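Local atomic coordinates of putative N-acetylmuramoyl-L-alanine amidase,autolysin cwp6 (Peptoclostridium difficile, PDB entry 5J72), a protein that probably cleaves the amide bond between N-acetylmuramic acid and L-alanine in peptidoglycan with a zinc-dependent amidase domain, and attaches to the cell wall through CWB2 modules. Residues Lys250-Asp253 with Lys254-Val258; Ser294-Gln297 with Gly298-Asn301. All blocks are in the same frame, centred on the assembly; numbering follows the deposited sequence.

Contact 1: Lys250-Asp253 with Lys254-Val258; sequences KEID and KYHDV
V258 N returns to D253 and donates to OD1 at 3.2 Å, nearly straight (162°) and on the anti lone pair of that oxygen. The carboxylate is placed for this by a CG anti to the backbone N (chi1 -171°). Nearby, I252 CG2 lies 3.9 Å from V258 CG2 and also meets H256 NE2, whose ring comes in obliquely, alongside the isoleucine. D257 brings a second carboxylate close to D253; one water lies between the two, within reach of D253 OD1 and D257 OD2, and another donates to D253 O and to D257 OD2. All this happens around the C-terminal end of helix 241-253 of a CWB2 module, where the chain turns toward strand 260-265. I252 O takes two donors there: H256 N at 3.1 Å in the carbonyl plane, and Y255 N at 2.8 Å from above it. K254 N, in turn, binds E251 O at 3.0 Å. On the outer side the extended K254 chain reaches E251, where NZ and OE1 form a long salt bridge of 3.7 Å that one water also spans. E251 O lies in plane at the edge of the Y255 ring. Farther out, E251 OE2 bonds to Y180 OH and H256 NE2 to Q284 O, while L176 of helix 174-180 touches E251 and I252.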
loop_
_atom_site.group_PDB
_atom_site.type_symbol
_atom_site.label_atom_id
_atom_site.label_comp_id
_atom_site.label_asym_id
_atom_site.label_seq_id
_atom_site.Cartn_x
_atom_site.Cartn_y
_atom_site.Cartn_z
ATOM N N LYS A 250 -9.818 5.460 22.927
ATOM C CA LYS A 250 -10.621 5.107 24.116
ATOM C C LYS A 250 -11.915 4.396 23.708
ATOM O O LYS A 250 -12.419 3.522 24.435
ATOM C CB LYS A 250 -10.998 6.406 24.889
ATOM C CG LYS A 250 -9.745 7.039 25.543
ATOM C CD LYS A 250 -10.153 8.428 26.184
ATOM C CE LYS A 250 -8.975 9.095 26.855
ATOM N NZ LYS A 250 -9.415 10.234 27.709
ATOM N N GLU A 251 -12.453 4.775 22.536
ATOM C CA GLU A 251 -13.674 4.101 22.076
ATOM C C GLU A 251 -13.351 2.629 21.737
ATOM O O GLU A 251 -14.082 1.720 22.119
ATOM C CB GLU A 251 -14.257 4.854 20.880
ATOM C CG GLU A 251 -15.445 4.083 20.275
ATOM C CD GLU A 251 -16.808 4.283 21.014
ATOM O OE1 GLU A 251 -16.859 5.038 22.013
ATOM O OE2 GLU A 251 -17.830 3.676 20.551
ATOM N N ILE A 252 -12.200 2.380 21.041
ATOM C CA ILE A 252 -11.863 0.995 20.747
ATOM C C ILE A 252 -11.702 0.198 22.068
ATOM O O ILE A 252 -12.127 -0.956 22.165
ATOM C CB ILE A 252 -10.531 0.961 19.898
ATOM C CG1 ILE A 252 -10.793 1.571 18.486
ATOM C CG2 ILE A 252 -10.022 -0.500 19.777
ATOM C CD1 ILE A 252 -9.472 1.923 17.674
ATOM N N ASP A 253 -11.095 0.831 23.072
ATOM C CA ASP A 253 -10.860 0.163 24.359
ATOM C C ASP A 253 -12.190 -0.272 25.074
ATOM O O ASP A 253 -12.149 -1.125 25.964
ATOM C CB ASP A 253 -10.064 1.113 25.264
ATOM C CG ASP A 253 -9.589 0.450 26.500
ATOM O OD1 ASP A 253 -8.817 -0.518 26.391
ATOM O OD2 ASP A 253 -10.004 0.866 27.567
ATOM N N LYS A 254 -13.331 0.289 24.672
ATOM C CA LYS A 254 -14.624 -0.148 25.242
ATOM C C LYS A 254 -15.010 -1.479 24.654
ATOM O O LYS A 254 -15.852 -2.184 25.234
ATOM C CB LYS A 254 -15.724 0.839 24.877
ATOM C CG LYS A 254 -15.665 2.180 25.601
ATOM C CD LYS A 254 -16.692 3.052 24.899
ATOM C CE LYS A 254 -17.203 4.243 25.706
ATOM N NZ LYS A 254 -18.638 4.612 25.282
ATOM N N TYR A 255 -14.423 -1.859 23.484
ATOM C CA TYR A 255 -14.739 -3.158 22.843
ATOM C C TYR A 255 -13.754 -4.245 23.188
ATOM O O TYR A 255 -14.151 -5.388 23.411
ATOM C CB TYR A 255 -14.719 -2.987 21.312
ATOM C CG TYR A 255 -15.951 -2.263 20.839
ATOM C CD1 TYR A 255 -16.116 -0.893 21.065
ATOM C CD2 TYR A 255 -16.995 -2.958 20.232
ATOM C CE1 TYR A 255 -17.314 -0.242 20.724
ATOM C CE2 TYR A 255 -18.180 -2.316 19.880
ATOM C CZ TYR A 255 -18.343 -0.969 20.137
ATOM O OH TYR A 255 -19.551 -0.423 19.774
ATOM N N HIS A 256 -12.441 -3.916 23.192
ATOM C CA HIS A 256 -11.430 -4.915 23.556
ATOM C C HIS A 256 -10.206 -4.126 23.994
ATOM O O HIS A 256 -10.103 -2.934 23.706
ATOM C CB HIS A 256 -11.091 -5.871 22.398
ATOM C CG HIS A 256 -10.743 -5.150 21.139
ATOM N ND1 HIS A 256 -11.652 -4.995 20.110
ATOM C CD2 HIS A 256 -9.602 -4.532 20.745
ATOM C CE1 HIS A 256 -11.073 -4.290 19.151
ATOM N NE2 HIS A 256 -9.836 -3.995 19.502
ATOM N N ASP A 257 -9.274 -4.782 24.674
ATOM C CA ASP A 257 -8.151 -4.012 25.179
ATOM C C ASP A 257 -7.251 -3.395 24.137
ATOM O O ASP A 257 -6.871 -4.059 23.169
ATOM C CB ASP A 257 -7.250 -4.931 26.060
ATOM C CG ASP A 257 -7.896 -5.366 27.386
ATOM O OD1 ASP A 257 -7.404 -6.324 27.989
ATOM O OD2 ASP A 257 -8.905 -4.744 27.796
ATOM N N VAL A 258 -6.899 -2.159 24.354
ATOM C CA VAL A 258 -5.911 -1.541 23.505
ATOM C C VAL A 258 -4.528 -1.903 24.099
ATOM O O VAL A 258 -4.233 -1.507 25.224
ATOM C CB VAL A 258 -6.117 -0.032 23.429
ATOM C CG1 VAL A 258 -4.864 0.656 22.859
ATOM C CG2 VAL A 258 -7.331 0.262 22.538
HETATM O O HOH W 1 -19.312 6.435 22.878
HETATM O O HOH W 2 -11.608 -3.677 26.794
HETATM O O HOH W 3 -8.796 -2.117 28.708
#

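Contact 2: Ser294-Gln297 with Gly298-Asn301; sequences SVPQ and GTYN
The Y300 ring has V295 CG2 at its edge, near the ring plane, while the amide of Q297 approaches obliquely, NE2 lying 3.8 Å from Y300 CD2. That amide and the one of N301 are turned 45° against each other. This is the first turn of helix 297-306 in a CWB2 module, with P296 at the N-cap position and V295 just before it. Y300 N donates to P296 O at 2.9 Å, almost straight and nearly along the C=O axis. One residue on, N301 N makes the next i to i+4 bond, to Q297 O at 2.8 Å, tilted modestly from the carbonyl plane.

On the inner side V295 is buried and faces the helix: its CG2 lies 3.7 Å from Y300 CB, the two side chains crossing at about a right angle, and its CB meets T299 CG2. The P296 ring lies alongside T299, with P296 CD next to T299 OG1, both side chains pointing the same way. I324 and I328 of helix 322-329 touch V295, and L246 of helix 241-253 touches T299, so both helices meet this N-terminal region. V295 N is bonded to Q327 OE1 as well.

Outside, Q297 CG lies anti to the backbone N (chi1 -171°) and the chain bends at chi2, which turns the amide forward along the helix to N301. There Q297 NE2 donates to N301 OD1 in a short bond of 2.6 Å, the acceptor close to the glutamine amide plane but the N-H angle only 134° and the donor tilted well away from the carbonyl plane of N301.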
loop_
_atom_site.group_PDB
_atom_site.type_symbol
_atom_site.label_atom_id
_atom_site.label_comp_id
_atom_site.label_asym_id
_atom_site.label_seq_id
_atom_site.Cartn_x
_atom_site.Cartn_y
_atom_site.Cartn_z
ATOM N N SER A 294 7.023 14.065 20.966
ATOM C CA SER A 294 6.296 13.441 22.071
ATOM C C SER A 294 4.799 13.298 21.683
ATOM O O SER A 294 4.329 13.987 20.756
ATOM C CB SER A 294 6.360 14.338 23.316
ATOM O OG SER A 294 5.681 15.556 22.999
ATOM N N VAL A 295 4.089 12.436 22.378
ATOM C CA VAL A 295 2.632 12.464 22.185
ATOM C C VAL A 295 2.153 13.541 23.222
ATOM O O VAL A 295 2.872 13.766 24.206
ATOM C CB VAL A 295 1.988 11.096 22.495
ATOM C CG1 VAL A 295 2.605 10.016 21.573
ATOM C CG2 VAL A 295 2.186 10.706 23.978
ATOM N N PRO A 296 0.996 14.201 23.058
ATOM C CA PRO A 296 0.514 15.211 24.037
ATOM C C PRO A 296 0.330 14.563 25.389
ATOM O O PRO A 296 0.160 13.339 25.496
ATOM C CB PRO A 296 -0.819 15.679 23.418
ATOM C CG PRO A 296 -0.625 15.404 21.911
ATOM C CD PRO A 296 0.084 14.082 21.911
ATOM N N GLN A 297 0.304 15.379 26.462
ATOM C CA GLN A 297 0.215 14.826 27.803
ATOM C C GLN A 297 -1.001 13.971 28.046
ATOM O O GLN A 297 -0.911 12.953 28.730
ATOM C CB GLN A 297 0.219 16.004 28.850
ATOM C CG GLN A 297 0.343 15.541 30.335
ATOM C CD GLN A 297 1.643 14.780 30.635
ATOM O OE1 GLN A 297 2.740 15.164 30.209
ATOM N NE2 GLN A 297 1.544 13.659 31.363
ATOM N N GLY A 298 -2.175 14.403 27.537
ATOM C CA GLY A 298 -3.380 13.621 27.764
ATOM C C GLY A 298 -3.225 12.224 27.181
ATOM O O GLY A 298 -3.592 11.233 27.821
ATOM N N THR A 299 -2.687 12.145 25.972
ATOM C CA THR A 299 -2.450 10.818 25.335
ATOM C C THR A 299 -1.479 10.013 26.165
ATOM O O THR A 299 -1.728 8.844 26.511
ATOM C CB THR A 299 -1.921 11.071 23.954
ATOM O OG1 THR A 299 -2.906 11.870 23.283
ATOM C CG2 THR A 299 -1.692 9.783 23.161
ATOM N N TYR A 300 -0.354 10.662 26.534
ATOM C CA TYR A 300 0.652 9.982 27.358
ATOM C C TYR A 300 0.048 9.440 28.639
ATOM O O TYR A 300 0.310 8.293 29.014
ATOM C CB TYR A 300 1.834 10.961 27.641
ATOM C CG TYR A 300 2.911 10.295 28.477
ATOM C CD1 TYR A 300 3.854 9.461 27.890
ATOM C CD2 TYR A 300 2.964 10.479 29.858
ATOM C CE1 TYR A 300 4.839 8.821 28.659
ATOM C CE2 TYR A 300 3.934 9.842 30.640
ATOM C CZ TYR A 300 4.873 9.021 30.037
ATOM O OH TYR A 300 5.848 8.423 30.817
ATOM N N ASN A 301 -0.810 10.231 29.351
ATOM C CA ASN A 301 -1.350 9.706 30.621
ATOM C C ASN A 301 -2.232 8.510 30.409
ATOM O O ASN A 301 -2.186 7.566 31.190
ATOM C CB ASN A 301 -2.151 10.830 31.414
ATOM C CG ASN A 301 -1.237 11.976 31.850
ATOM O OD1 ASN A 301 -0.065 11.720 32.153
ATOM N ND2 ASN A 301 -1.635 13.259 31.816
#

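In the fold
Both contacts belong to one CWB2 module and follow each other along the chain: contact 1 lies at the C-terminal end region of helix 241-253, and contact 2 opens helix 297-306 after strand 287-290. Their centres are 18 Å apart and their nearest atoms about 6 Å, so they do not touch. The two helices connect them: helix 297-306 reaches contact 1 through W302, just beyond contact 2, while P296 and T299 rest on H242 and L246 of helix 241-253. The side chains of Y300 and Y255 lie about 10 Å and 14 Å, respectively, each from a bound calcium ion, not necessarily the same one. Neither contact takes part in a metal site; the zinc is held by H460, E477 and H530.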